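Local structure of endo-beta-1,4-glucanase (Bacillus licheniformis, 2JEN) at residues A[174-187]-A[199-213]. The protein hydrolyses the beta-1,4-glucan backbone of xyloglucan, a plant cell-wall polysaccharide, as a family 12 glycoside hydrolase. The protein carries 1 engineered substitution. Numbering follows the deposited sequence. Where two conformers were deposited one is given.
Sequences TVSIGGHSWKVYKG and VFSFIRTANTQSANL
Strands 180-187 and 199-204 run antiparallel as the two arms of a beta hairpin, their backbones paired from Trp-182 with Arg-204 to Gly-187 with Val-199; the hydrogen-bonded pairs start at Lys-183 with Ile-203 (N to O, 2.8 Å), and Thr-205 N adds a last bond to Ser-181 O. The Arg-204 chain has CG anti to the backbone N (chi1 -159°) and is extended as far as NE: CB touches Trp-182 CZ3, CG lies over the rim of one indole face, and NE reaches His-180 ND1 at 2.8 Å. That bond is nearly straight (172°) and lies close to both the imidazole and guanidinium planes, although the planes themselves stand 73° apart. Arg-204 NH1 turns back to Ala-206 O (2.9 Å), and together the two bonds hold the guanidinium's rotation. A leucine at Arg-204 would probably leave His-180 ND1 without its donor and the loop carbonyl of Ala-206 without its mate. At the far edge of the imidazole, NE2 meets a water (2.8 Å) that accepts from Asn-212 N, tying the 177-180 type I' turn to strand 210-213. Trp-182 NE1 bonds Ile-177 O across that turn, while its CZ2 touches Leu-213 CD2 (4.0 Å). Trp-182, Val-184 and Phe-202 pack toward helix 215-225, where Phe-218 meets both aromatic rings edge-to-face; on the opposite face, Tyr-185 and Ile-203 lie against Pro-167, and Val-199 touches a bound glucose.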
loop_
_atom_site.group_PDB
_atom_site.type_symbol
_atom_site.label_atom_id
_atom_site.label_comp_id
_atom_site.label_asym_id
_atom_site.label_seq_id
_atom_site.Cartn_x
_atom_site.Cartn_y
_atom_site.Cartn_z
ATOM N N THR A 174 36.345 -14.816 -24.585
ATOM C CA THR A 174 35.525 -13.805 -25.226
ATOM C C THR A 174 35.346 -14.162 -26.676
ATOM O O THR A 174 36.312 -14.538 -27.365
ATOM C CB THR A 174 36.099 -12.433 -25.012
ATOM O OG1 THR A 174 36.134 -12.171 -23.605
ATOM C CG2 THR A 174 35.296 -11.341 -25.704
ATOM N N VAL A 175 34.104 -14.096 -27.149
ATOM C CA VAL A 175 33.740 -14.493 -28.504
ATOM C C VAL A 175 32.906 -13.439 -29.185
ATOM O O VAL A 175 32.203 -12.663 -28.520
ATOM C CB VAL A 175 32.938 -15.825 -28.531
ATOM C CG1 VAL A 175 33.696 -16.876 -27.828
ATOM C CG2 VAL A 175 31.542 -15.650 -27.847
ATOM N N SER A 176 32.998 -13.379 -30.499
ATOM C CA SER A 176 32.088 -12.536 -31.311
ATOM C C SER A 176 31.033 -13.438 -31.925
ATOM O O SER A 176 31.350 -14.332 -32.695
ATOM C CB SER A 176 32.883 -11.800 -32.393
ATOM O OG SER A 176 32.073 -10.940 -33.179
ATOM N N ILE A 177 29.761 -13.210 -31.541
ATOM C CA ILE A 177 28.630 -13.943 -32.090
ATOM C C ILE A 177 27.539 -12.949 -32.382
ATOM O O ILE A 177 27.191 -12.100 -31.522
ATOM C CB ILE A 177 28.102 -14.997 -31.086
ATOM C CG1 ILE A 177 29.153 -16.061 -30.763
ATOM C CG2 ILE A 177 26.816 -15.655 -31.621
ATOM C CD1 ILE A 177 28.724 -17.064 -29.680
ATOM N N GLY A 178 26.973 -13.030 -33.575
ATOM C CA GLY A 178 25.810 -12.209 -33.934
ATOM C C GLY A 178 26.116 -10.723 -34.031
ATOM O O GLY A 178 25.190 -9.878 -33.956
ATOM N N GLY A 179 27.395 -10.370 -34.201
ATOM C CA GLY A 179 27.801 -8.977 -34.248
ATOM C C GLY A 179 28.077 -8.279 -32.928
ATOM O O GLY A 179 28.233 -7.042 -32.875
ATOM N N HIS A 180 28.098 -9.066 -31.847
ATOM C CA HIS A 180 28.376 -8.578 -30.501
ATOM C C HIS A 180 29.521 -9.408 -29.909
ATOM O O HIS A 180 29.674 -10.585 -30.238
ATOM C CB HIS A 180 27.147 -8.764 -29.595
ATOM C CG HIS A 180 25.902 -8.056 -30.050
ATOM N ND1 HIS A 180 25.486 -6.872 -29.488
ATOM C CD2 HIS A 180 24.995 -8.363 -31.003
ATOM C CE1 HIS A 180 24.360 -6.492 -30.065
ATOM N NE2 HIS A 180 24.034 -7.377 -30.988
ATOM N N SER A 181 30.250 -8.805 -28.984
ATOM C CA SER A 181 31.267 -9.525 -28.204
ATOM C C SER A 181 30.725 -9.943 -26.847
ATOM O O SER A 181 30.130 -9.130 -26.138
ATOM C CB SER A 181 32.491 -8.662 -27.993
ATOM O OG SER A 181 33.070 -8.412 -29.280
ATOM N N TRP A 182 31.027 -11.179 -26.451
ATOM C CA TRP A 182 30.481 -11.817 -25.255
ATOM C C TRP A 182 31.588 -12.493 -24.477
ATOM O O TRP A 182 32.383 -13.255 -25.035
ATOM C CB TRP A 182 29.484 -12.910 -25.642
ATOM C CG TRP A 182 28.428 -12.485 -26.629
ATOM C CD1 TRP A 182 28.479 -12.669 -27.953
ATOM C CD2 TRP A 182 27.210 -11.798 -26.361
ATOM N NE1 TRP A 182 27.383 -12.140 -28.560
ATOM C CE2 TRP A 182 26.569 -11.608 -27.596
ATOM C CE3 TRP A 182 26.585 -11.337 -25.188
ATOM C CZ2 TRP A 182 25.346 -10.928 -27.706
ATOM C CZ3 TRP A 182 25.390 -10.670 -25.297
ATOM C CH2 TRP A 182 24.755 -10.498 -26.530
ATOM N N LYS A 183 31.605 -12.283 -23.168
ATOM C CA LYS A 183 32.413 -13.115 -22.267
ATOM C C LYS A 183 31.608 -14.376 -21.960
ATOM O O LYS A 183 30.458 -14.291 -21.547
ATOM C CB LYS A 183 32.727 -12.360 -20.980
ATOM C CG LYS A 183 33.499 -11.094 -21.218
ATOM C CD LYS A 183 33.596 -10.266 -19.938
ATOM C CE LYS A 183 32.222 -9.501 -19.626
ATOM N NZ LYS A 183 32.332 -8.517 -18.476
ATOM N N VAL A 184 32.190 -15.536 -22.178
ATOM C CA VAL A 184 31.530 -16.824 -22.054
ATOM C C VAL A 184 31.933 -17.490 -20.748
ATOM O O VAL A 184 33.119 -17.510 -20.409
ATOM C CB VAL A 184 31.892 -17.768 -23.214
ATOM C CG1 VAL A 184 31.240 -19.134 -23.062
ATOM C CG2 VAL A 184 31.622 -17.115 -24.563
ATOM N N TYR A 185 30.955 -17.987 -20.006
ATOM C CA TYR A 185 31.130 -18.699 -18.755
ATOM C C TYR A 185 30.422 -20.039 -18.791
ATOM O O TYR A 185 29.365 -20.193 -19.437
ATOM C CB TYR A 185 30.559 -17.893 -17.596
ATOM C CG TYR A 185 31.253 -16.569 -17.412
ATOM C CD1 TYR A 185 30.976 -15.496 -18.238
ATOM C CD2 TYR A 185 32.146 -16.363 -16.361
ATOM C CE1 TYR A 185 31.607 -14.275 -18.069
ATOM C CE2 TYR A 185 32.778 -15.121 -16.192
ATOM C CZ TYR A 185 32.505 -14.119 -17.058
ATOM O OH TYR A 185 33.125 -12.868 -16.889
ATOM N N LYS A 186 30.969 -21.017 -18.079
ATOM C CA LYS A 186 30.398 -22.366 -18.009
ATOM C C LYS A 186 30.376 -22.819 -16.557
ATOM O O LYS A 186 31.402 -22.829 -15.889
ATOM C CB LYS A 186 31.208 -23.339 -18.874
ATOM C CG LYS A 186 30.685 -24.770 -18.847
ATOM C CD LYS A 186 31.516 -25.671 -19.742
ATOM C CE LYS A 186 30.958 -27.072 -19.913
ATOM N NZ LYS A 186 30.871 -27.876 -18.656
ATOM N N GLY A 187 29.202 -23.203 -16.082
ATOM C CA GLY A 187 29.010 -23.756 -14.768
ATOM C C GLY A 187 27.943 -24.812 -14.753
ATOM O O GLY A 187 27.439 -25.217 -15.789
ATOM N N VAL A 199 24.978 -24.421 -17.090
ATOM C CA VAL A 199 24.616 -23.041 -17.363
ATOM C C VAL A 199 25.763 -22.406 -18.152
ATOM O O VAL A 199 26.918 -22.364 -17.708
ATOM C CB VAL A 199 24.235 -22.260 -16.073
ATOM C CG1 VAL A 199 25.312 -22.310 -14.989
ATOM C CG2 VAL A 199 23.805 -20.818 -16.452
ATOM N N PHE A 200 25.408 -21.902 -19.321
ATOM C CA PHE A 200 26.301 -21.248 -20.216
ATOM C C PHE A 200 25.874 -19.793 -20.332
ATOM O O PHE A 200 24.737 -19.532 -20.780
ATOM C CB PHE A 200 26.255 -21.880 -21.606
ATOM C CG PHE A 200 26.465 -23.371 -21.606
ATOM C CD1 PHE A 200 27.732 -23.898 -21.582
ATOM C CD2 PHE A 200 25.389 -24.235 -21.685
ATOM C CE1 PHE A 200 27.905 -25.272 -21.596
ATOM C CE2 PHE A 200 25.560 -25.601 -21.735
ATOM C CZ PHE A 200 26.845 -26.127 -21.698
ATOM N N SER A 201 26.721 -18.893 -19.879
ATOM C CA SER A 201 26.379 -17.454 -19.854
ATOM C C SER A 201 27.252 -16.688 -20.806
ATOM O O SER A 201 28.464 -16.862 -20.821
ATOM C CB SER A 201 26.524 -16.849 -18.451
ATOM O OG SER A 201 25.740 -17.577 -17.502
ATOM N N PHE A 202 26.620 -15.830 -21.585
ATOM C CA PHE A 202 27.241 -14.915 -22.526
ATOM C C PHE A 202 26.975 -13.490 -22.045
ATOM O O PHE A 202 25.826 -13.070 -22.012
ATOM C CB PHE A 202 26.615 -15.094 -23.914
ATOM C CG PHE A 202 26.842 -16.441 -24.515
ATOM C CD1 PHE A 202 26.056 -17.532 -24.146
ATOM C CD2 PHE A 202 27.883 -16.658 -25.427
ATOM C CE1 PHE A 202 26.289 -18.800 -24.671
ATOM C CE2 PHE A 202 28.084 -17.925 -25.969
ATOM C CZ PHE A 202 27.326 -18.990 -25.603
ATOM N N ILE A 203 28.021 -12.801 -21.599
ATOM C CA ILE A 203 27.881 -11.459 -21.024
ATOM C C ILE A 203 28.445 -10.430 -21.974
ATOM O O ILE A 203 29.641 -10.438 -22.287
ATOM C CB ILE A 203 28.518 -11.344 -19.619
ATOM C CG1 ILE A 203 27.762 -12.257 -18.653
ATOM C CG2 ILE A 203 28.532 -9.851 -19.109
ATOM C CD1 ILE A 203 28.266 -12.244 -17.249
ATOM N N ARG A 204 27.608 -9.556 -22.475
ATOM C CA ARG A 204 28.091 -8.590 -23.466
ATOM C C ARG A 204 29.193 -7.779 -22.881
ATOM O O ARG A 204 29.157 -7.431 -21.724
ATOM C CB ARG A 204 26.943 -7.708 -23.984
ATOM C CG ARG A 204 27.255 -7.073 -25.332
ATOM C CD ARG A 204 26.052 -6.270 -25.812
ATOM N NE ARG A 204 26.295 -5.626 -27.121
ATOM C CZ ARG A 204 26.809 -4.418 -27.299
ATOM N NH1 ARG A 204 27.182 -3.642 -26.310
ATOM N NH2 ARG A 204 26.972 -3.972 -28.560
ATOM N N THR A 205 30.239 -7.457 -23.676
ATOM C CA THR A 205 31.403 -6.789 -23.082
ATOM C C THR A 205 31.122 -5.363 -22.662
ATOM O O THR A 205 31.827 -4.835 -21.790
ATOM C CB THR A 205 32.627 -6.822 -24.018
ATOM O OG1 THR A 205 32.262 -6.270 -25.278
ATOM C CG2 THR A 205 33.095 -8.267 -24.233
ATOM N N ALA A 206 30.042 -4.772 -23.199
ATOM C CA ALA A 206 29.501 -3.490 -22.723
ATOM C C ALA A 206 27.988 -3.642 -22.747
ATOM O O ALA A 206 27.459 -4.417 -23.522
ATOM C CB ALA A 206 29.935 -2.342 -23.628
ATOM N N ASN A 207 27.301 -2.890 -21.886
ATOM C CA ASN A 207 25.848 -2.976 -21.844
ATOM C C ASN A 207 25.237 -2.420 -23.114
ATOM O O ASN A 207 25.790 -1.491 -23.727
ATOM C CB ASN A 207 25.321 -2.229 -20.648
ATOM C CG ASN A 207 25.742 -2.843 -19.331
ATOM O OD1 ASN A 207 26.143 -4.016 -19.249
ATOM N ND2 ASN A 207 25.655 -2.030 -18.259
ATOM N N THR A 208 24.085 -2.963 -23.498
ATOM C CA THR A 208 23.297 -2.416 -24.589
ATOM C C THR A 208 21.827 -2.443 -24.260
ATOM O O THR A 208 21.377 -3.378 -23.579
ATOM C CB THR A 208 23.554 -3.181 -25.917
ATOM O OG1 THR A 208 22.967 -2.469 -27.017
ATOM C CG2 THR A 208 23.065 -4.637 -25.927
ATOM N N GLN A 209 21.087 -1.502 -24.819
ATOM C CA GLN A 209 19.636 -1.415 -24.642
ATOM C C GLN A 209 18.823 -2.060 -25.721
ATOM O O GLN A 209 17.599 -2.050 -25.658
ATOM C CB GLN A 209 19.219 0.057 -24.466
ATOM C CG GLN A 209 19.683 0.672 -23.169
ATOM C CD GLN A 209 19.123 2.048 -22.873
ATOM O OE1 GLN A 209 18.864 2.384 -21.713
ATOM N NE2 GLN A 209 19.030 2.877 -23.890
ATOM N N SER A 210 19.452 -2.613 -26.762
ATOM C CA SER A 210 18.700 -3.284 -27.782
ATOM C C SER A 210 19.552 -4.362 -28.438
ATOM O O SER A 210 20.791 -4.218 -28.518
ATOM C CB SER A 210 18.161 -2.307 -28.808
ATOM O OG SER A 210 19.232 -1.815 -29.551
ATOM N N ALA A 211 18.910 -5.422 -28.884
ATOM C CA ALA A 211 19.605 -6.474 -29.614
ATOM C C ALA A 211 18.645 -7.239 -30.470
ATOM O O ALA A 211 17.473 -7.380 -30.180
ATOM C CB ALA A 211 20.318 -7.421 -28.675
ATOM N N ASN A 212 19.168 -7.716 -31.584
ATOM C CA ASN A 212 18.494 -8.596 -32.488
ATOM C C ASN A 212 19.395 -9.809 -32.616
ATOM O O ASN A 212 20.470 -9.706 -33.198
ATOM C CB ASN A 212 18.349 -7.874 -33.829
ATOM C CG ASN A 212 17.289 -8.461 -34.670
ATOM O OD1 ASN A 212 17.275 -9.656 -34.924
ATOM N ND2 ASN A 212 16.369 -7.621 -35.115
ATOM N N LEU A 213 18.986 -10.924 -32.030
ATOM C CA LEU A 213 19.818 -12.122 -31.930
ATOM C C LEU A 213 19.139 -13.338 -32.506
ATOM O O LEU A 213 17.915 -13.410 -32.592
ATOM C CB LEU A 213 20.162 -12.405 -30.478
ATOM C CG LEU A 213 20.842 -11.291 -29.700
ATOM C CD1 LEU A 213 20.957 -11.660 -28.227
ATOM C CD2 LEU A 213 22.207 -10.900 -30.262
HETATM O O HOH W 1 22.680 -11.040 -34.087
HETATM O O HOH W 2 28.032 -4.944 -31.173
HETATM O O HOH W 3 21.738 -6.731 -32.481
HETATM O O HOH W 4 33.486 -6.486 -20.287
#